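Local coordinates for conserved protein (Methanothermobacter thermautotrophicus, PDB 3BEY) that is of unestablished function but belongs to the carboxymuconolactone decarboxylase family of AhpD-like proteins and may have peroxiredoxin activity, at residues 59-63 / 64-68; 88-91 / 92-95. All coordinates share one frame; numbering follows the deposited sequence.

How the interactions relate
Interaction 1 (59-63 / 64-68) and interaction 2 (88-91 / 92-95) both follow the chain as it leaves a helix, and they lie at the two ends of helix 68-90: the first leads from helix 51-62 into it, the second runs out of it toward the C-terminus. Their centres are 39 Å apart, their nearest atoms about 27 Å, and they sit on opposite sides of the chain's centre. What relates them is the six-chain assembly. Between chains, Glu59 forms a salt bridge to Arg95 of the second subunit, and Glu68 and Phe94 pack reciprocally across the same pair of subunits. No active site is established here; the Cys50-Cys53 disulfide belongs to neither interaction.

Interaction 1 of 2, residues 59-63 / 64-68; sequences EEALE and AGITE
Ala61 O takes the N-H of Ile66 at 2.9 Å as the backbone turns out of helix 51-62, with the donor tilted 19° from the carbonyl plane. Leu62 O accepts Gly65 N, also at 2.9 Å, but this donor stands well above the carbonyl plane, as the type I turn from Leu62 to Gly65 brings it there. A weak bond from Ala64 N (3.3 Å) makes Ala61 O an acceptor of two N-H groups. Gly65 has positive phi, where a beta carbon would collide with the carbonyl oxygen of Ala64. Among the side chains, Ile66 CB lies 3.2 Å from Ala61 O; chi1 of -60° sets CG1 beside the backbone N, and from there the extended chain carries Ile66 CD1 to 4.2 Å from Ala61 CB. Ala64 CB lies beside Glu60 O at 3.1 Å. Leu71 of helix 68-90 touches Ala61, Leu62 and Ile66, while Leu38 and Leu39 of helix 34-47 touch Ile66, so the turn closes onto both helices. Thr67 OG1 then caps Gly69 N as the N-cap of the next helix. The two bonds into the last turn around a positive-phi glycine define a Schellman motif, here joining consecutive helices of an all-helical AhpD-like fold.

Interaction 2 of 2, residues 88-91 / 92-95; sequences NTAS and AIFR
Thr89 O accepts the N-H of Ala92 at 3.2 Å, and the methyl of Ala92 lies against the same carbonyl, its CB 3.2 Å from Thr89 O. Ala90 O, opening a type I turn to Ile93, takes Ile93 N at 2.9 Å from above its carbonyl plane (50° out of it). Ile93 CG1 comes to 3.1 Å from Ala90 O as well. Ser91 carries OG between its own N and carbonyl carbon (chi1 68°), a rotamer that folds the hydroxyl back to Asn88 O, 2.9 Å from OG, with the donor tilted only 17° from the carbonyl plane. With an alanine here the hydroxyl is gone, and Asn88 O is likely to keep just the weak bond from Ser91 N among the partners described. Ser91 O, in turn, accepts a weak bond from Phe94 N and lies at the edge of the Phe94 ring, near its plane. Ile93 CB sits over one ring face, offset toward the rim. Thr54 of the second subunit packs on Thr89 and Ile93. The bonds from Ala92 N and Ile93 N, each reaching three residues back, with a weak third from Phe94 N, are turns of the 3-10 kind, as at many helix C-termini, here leading to a tail packed between subunits.

Interaction 1 of 2, residues 59-63 / 64-68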
loop_
_atom_site.group_PDB
_atom_site.type_symbol
_atom_site.label_atom_id
_atom_site.label_comp_id
_atom_site.label_asym_id
_atom_site.label_seq_id
_atom_site.Cartn_x
_atom_site.Cartn_y
_atom_site.Cartn_z
ATOM N N GLU D 59 21.151 2.791 -8.118
ATOM C CA GLU D 59 22.585 3.002 -8.130
ATOM C C GLU D 59 23.366 1.702 -8.289
ATOM O O GLU D 59 24.269 1.612 -9.132
ATOM C CB GLU D 59 23.023 3.727 -6.864
ATOM C CG GLU D 59 23.152 5.216 -7.070
ATOM C CD GLU D 59 24.040 5.551 -8.258
ATOM O OE1 GLU D 59 25.224 5.148 -8.261
ATOM O OE2 GLU D 59 23.556 6.223 -9.191
ATOM N N GLU D 60 23.017 0.694 -7.492
ATOM C CA GLU D 60 23.696 -0.593 -7.583
ATOM C C GLU D 60 23.478 -1.183 -8.968
ATOM O O GLU D 60 24.333 -1.895 -9.484
ATOM C CB GLU D 60 23.180 -1.543 -6.501
ATOM C CG GLU D 60 23.394 -0.991 -5.104
ATOM C CD GLU D 60 22.754 -1.825 -4.016
ATOM O OE1 GLU D 60 21.554 -2.159 -4.143
ATOM O OE2 GLU D 60 23.448 -2.130 -3.021
ATOM N N ALA D 61 22.339 -0.871 -9.577
ATOM C CA ALA D 61 22.039 -1.369 -10.913
ATOM C C ALA D 61 22.888 -0.625 -11.948
ATOM O O ALA D 61 23.335 -1.207 -12.941
ATOM C CB ALA D 61 20.554 -1.197 -11.222
ATOM N N LEU D 62 23.093 0.667 -11.713
ATOM C CA LEU D 62 23.910 1.487 -12.602
ATOM C C LEU D 62 25.378 1.103 -12.432
ATOM O O LEU D 62 26.114 0.979 -13.404
ATOM C CB LEU D 62 23.726 2.970 -12.275
ATOM C CG LEU D 62 22.755 3.791 -13.119
ATOM C CD1 LEU D 62 21.646 2.914 -13.641
ATOM C CD2 LEU D 62 22.202 4.931 -12.275
ATOM N N GLU D 63 25.790 0.906 -11.187
ATOM C CA GLU D 63 27.165 0.538 -10.902
ATOM C C GLU D 63 27.444 -0.886 -11.372
ATOM O O GLU D 63 28.588 -1.360 -11.341
ATOM C CB GLU D 63 27.434 0.702 -9.406
ATOM C CG GLU D 63 27.138 2.128 -8.941
ATOM C CD GLU D 63 27.456 2.380 -7.483
ATOM O OE1 GLU D 63 26.995 1.599 -6.623
ATOM O OE2 GLU D 63 28.158 3.377 -7.199
ATOM N N ALA D 64 26.388 -1.554 -11.830
ATOM C CA ALA D 64 26.488 -2.918 -12.336
ATOM C C ALA D 64 26.415 -2.907 -13.855
ATOM O O ALA D 64 26.426 -3.956 -14.495
ATOM C CB ALA D 64 25.363 -3.776 -11.770
ATOM N N GLY D 65 26.307 -1.714 -14.430
ATOM C CA GLY D 65 26.274 -1.606 -15.873
ATOM C C GLY D 65 24.922 -1.590 -16.541
ATOM O O GLY D 65 24.840 -1.706 -17.763
ATOM N N ILE D 66 23.857 -1.452 -15.762
ATOM C CA ILE D 66 22.524 -1.404 -16.341
ATOM C C ILE D 66 22.185 0.053 -16.657
ATOM O O ILE D 66 22.406 0.939 -15.832
ATOM C CB ILE D 66 21.478 -2.003 -15.362
ATOM C CG1 ILE D 66 21.837 -3.464 -15.076
ATOM C CG2 ILE D 66 20.074 -1.894 -15.952
ATOM C CD1 ILE D 66 20.845 -4.200 -14.214
ATOM N N THR D 67 21.662 0.301 -17.852
ATOM C CA THR D 67 21.311 1.657 -18.274
ATOM C C THR D 67 20.012 2.166 -17.658
ATOM O O THR D 67 19.184 1.379 -17.191
ATOM C CB THR D 67 21.156 1.743 -19.802
ATOM O OG1 THR D 67 20.848 3.093 -20.178
ATOM C CG2 THR D 67 20.031 0.839 -20.269
ATOM N N GLU D 68 19.836 3.486 -17.668
ATOM C CA GLU D 68 18.631 4.097 -17.125
ATOM C C GLU D 68 17.451 3.734 -18.016
ATOM O O GLU D 68 16.298 3.786 -17.591
ATOM C CB GLU D 68 18.776 5.622 -17.069
ATOM C CG GLU D 68 19.936 6.109 -16.214
ATOM C CD GLU D 68 20.032 7.624 -16.162
ATOM O OE1 GLU D 68 20.094 8.252 -17.241
ATOM O OE2 GLU D 68 20.049 8.188 -15.044
#

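Interaction 2 of 2, residues 88-91 / 92-95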
loop_
_atom_site.group_PDB
_atom_site.type_symbol
_atom_site.label_atom_id
_atom_site.label_comp_id
_atom_site.label_asym_id
_atom_site.label_seq_id
_atom_site.Cartn_x
_atom_site.Cartn_y
_atom_site.Cartn_z
ATOM N N ASN D 88 -8.410 -5.364 -11.201
ATOM C CA ASN D 88 -8.809 -6.674 -10.756
ATOM C C ASN D 88 -9.780 -6.465 -9.589
ATOM O O ASN D 88 -10.792 -7.152 -9.480
ATOM C CB ASN D 88 -7.583 -7.488 -10.329
ATOM C CG ASN D 88 -7.957 -8.847 -9.794
ATOM O OD1 ASN D 88 -8.524 -9.674 -10.510
ATOM N ND2 ASN D 88 -7.659 -9.082 -8.516
ATOM N N THR D 89 -9.476 -5.505 -8.723
ATOM C CA THR D 89 -10.355 -5.217 -7.596
ATOM C C THR D 89 -11.667 -4.645 -8.112
ATOM O O THR D 89 -12.716 -4.840 -7.509
ATOM C CB THR D 89 -9.744 -4.179 -6.638
ATOM O OG1 THR D 89 -8.551 -4.708 -6.053
ATOM C CG2 THR D 89 -10.740 -3.824 -5.544
ATOM N N ALA D 90 -11.585 -3.933 -9.235
ATOM C CA ALA D 90 -12.740 -3.304 -9.865
ATOM C C ALA D 90 -13.829 -4.280 -10.331
ATOM O O ALA D 90 -15.001 -3.897 -10.440
ATOM C CB ALA D 90 -12.278 -2.445 -11.043
ATOM N N SER D 91 -13.458 -5.526 -10.610
ATOM C CA SER D 91 -14.448 -6.489 -11.067
ATOM C C SER D 91 -15.489 -6.752 -9.991
ATOM O O SER D 91 -16.567 -7.279 -10.277
ATOM C CB SER D 91 -13.781 -7.804 -11.504
ATOM O OG SER D 91 -13.217 -8.511 -10.413
ATOM N N ALA D 92 -15.171 -6.370 -8.757
ATOM C CA ALA D 92 -16.088 -6.549 -7.628
ATOM C C ALA D 92 -17.302 -5.638 -7.779
ATOM O O ALA D 92 -18.298 -5.777 -7.063
ATOM C CB ALA D 92 -15.370 -6.248 -6.316
ATOM N N ILE D 93 -17.199 -4.699 -8.715
ATOM C CA ILE D 93 -18.268 -3.761 -9.004
ATOM C C ILE D 93 -19.403 -4.494 -9.707
ATOM O O ILE D 93 -20.566 -4.356 -9.339
ATOM C CB ILE D 93 -17.771 -2.628 -9.935
ATOM C CG1 ILE D 93 -16.792 -1.724 -9.187
ATOM C CG2 ILE D 93 -18.945 -1.817 -10.461
ATOM C CD1 ILE D 93 -16.159 -0.674 -10.085
ATOM N N PHE D 94 -19.052 -5.291 -10.708
ATOM C CA PHE D 94 -20.043 -6.014 -11.496
ATOM C C PHE D 94 -20.610 -7.277 -10.865
ATOM O O PHE D 94 -19.897 -8.255 -10.620
ATOM C CB PHE D 94 -19.457 -6.348 -12.863
ATOM C CG PHE D 94 -18.682 -5.220 -13.464
ATOM C CD1 PHE D 94 -17.309 -5.111 -13.254
ATOM C CD2 PHE D 94 -19.329 -4.238 -14.209
ATOM C CE1 PHE D 94 -16.592 -4.032 -13.776
ATOM C CE2 PHE D 94 -18.619 -3.156 -14.734
ATOM C CZ PHE D 94 -17.250 -3.055 -14.519
ATOM N N ARG D 95 -21.916 -7.242 -10.628
ATOM C CA ARG D 95 -22.638 -8.363 -10.041
ATOM C C ARG D 95 -23.646 -8.884 -11.061
ATOM O O ARG D 95 -24.049 -8.085 -11.932
ATOM C CB ARG D 95 -23.360 -7.901 -8.767
ATOM C CG ARG D 95 -23.901 -6.467 -8.840
ATOM C CD ARG D 95 -24.673 -6.069 -7.580
ATOM N NE ARG D 95 -23.952 -6.344 -6.335
ATOM C CZ ARG D 95 -22.778 -5.811 -5.989
ATOM N NH1 ARG D 95 -22.151 -4.955 -6.787
ATOM N NH2 ARG D 95 -22.231 -6.137 -4.825
#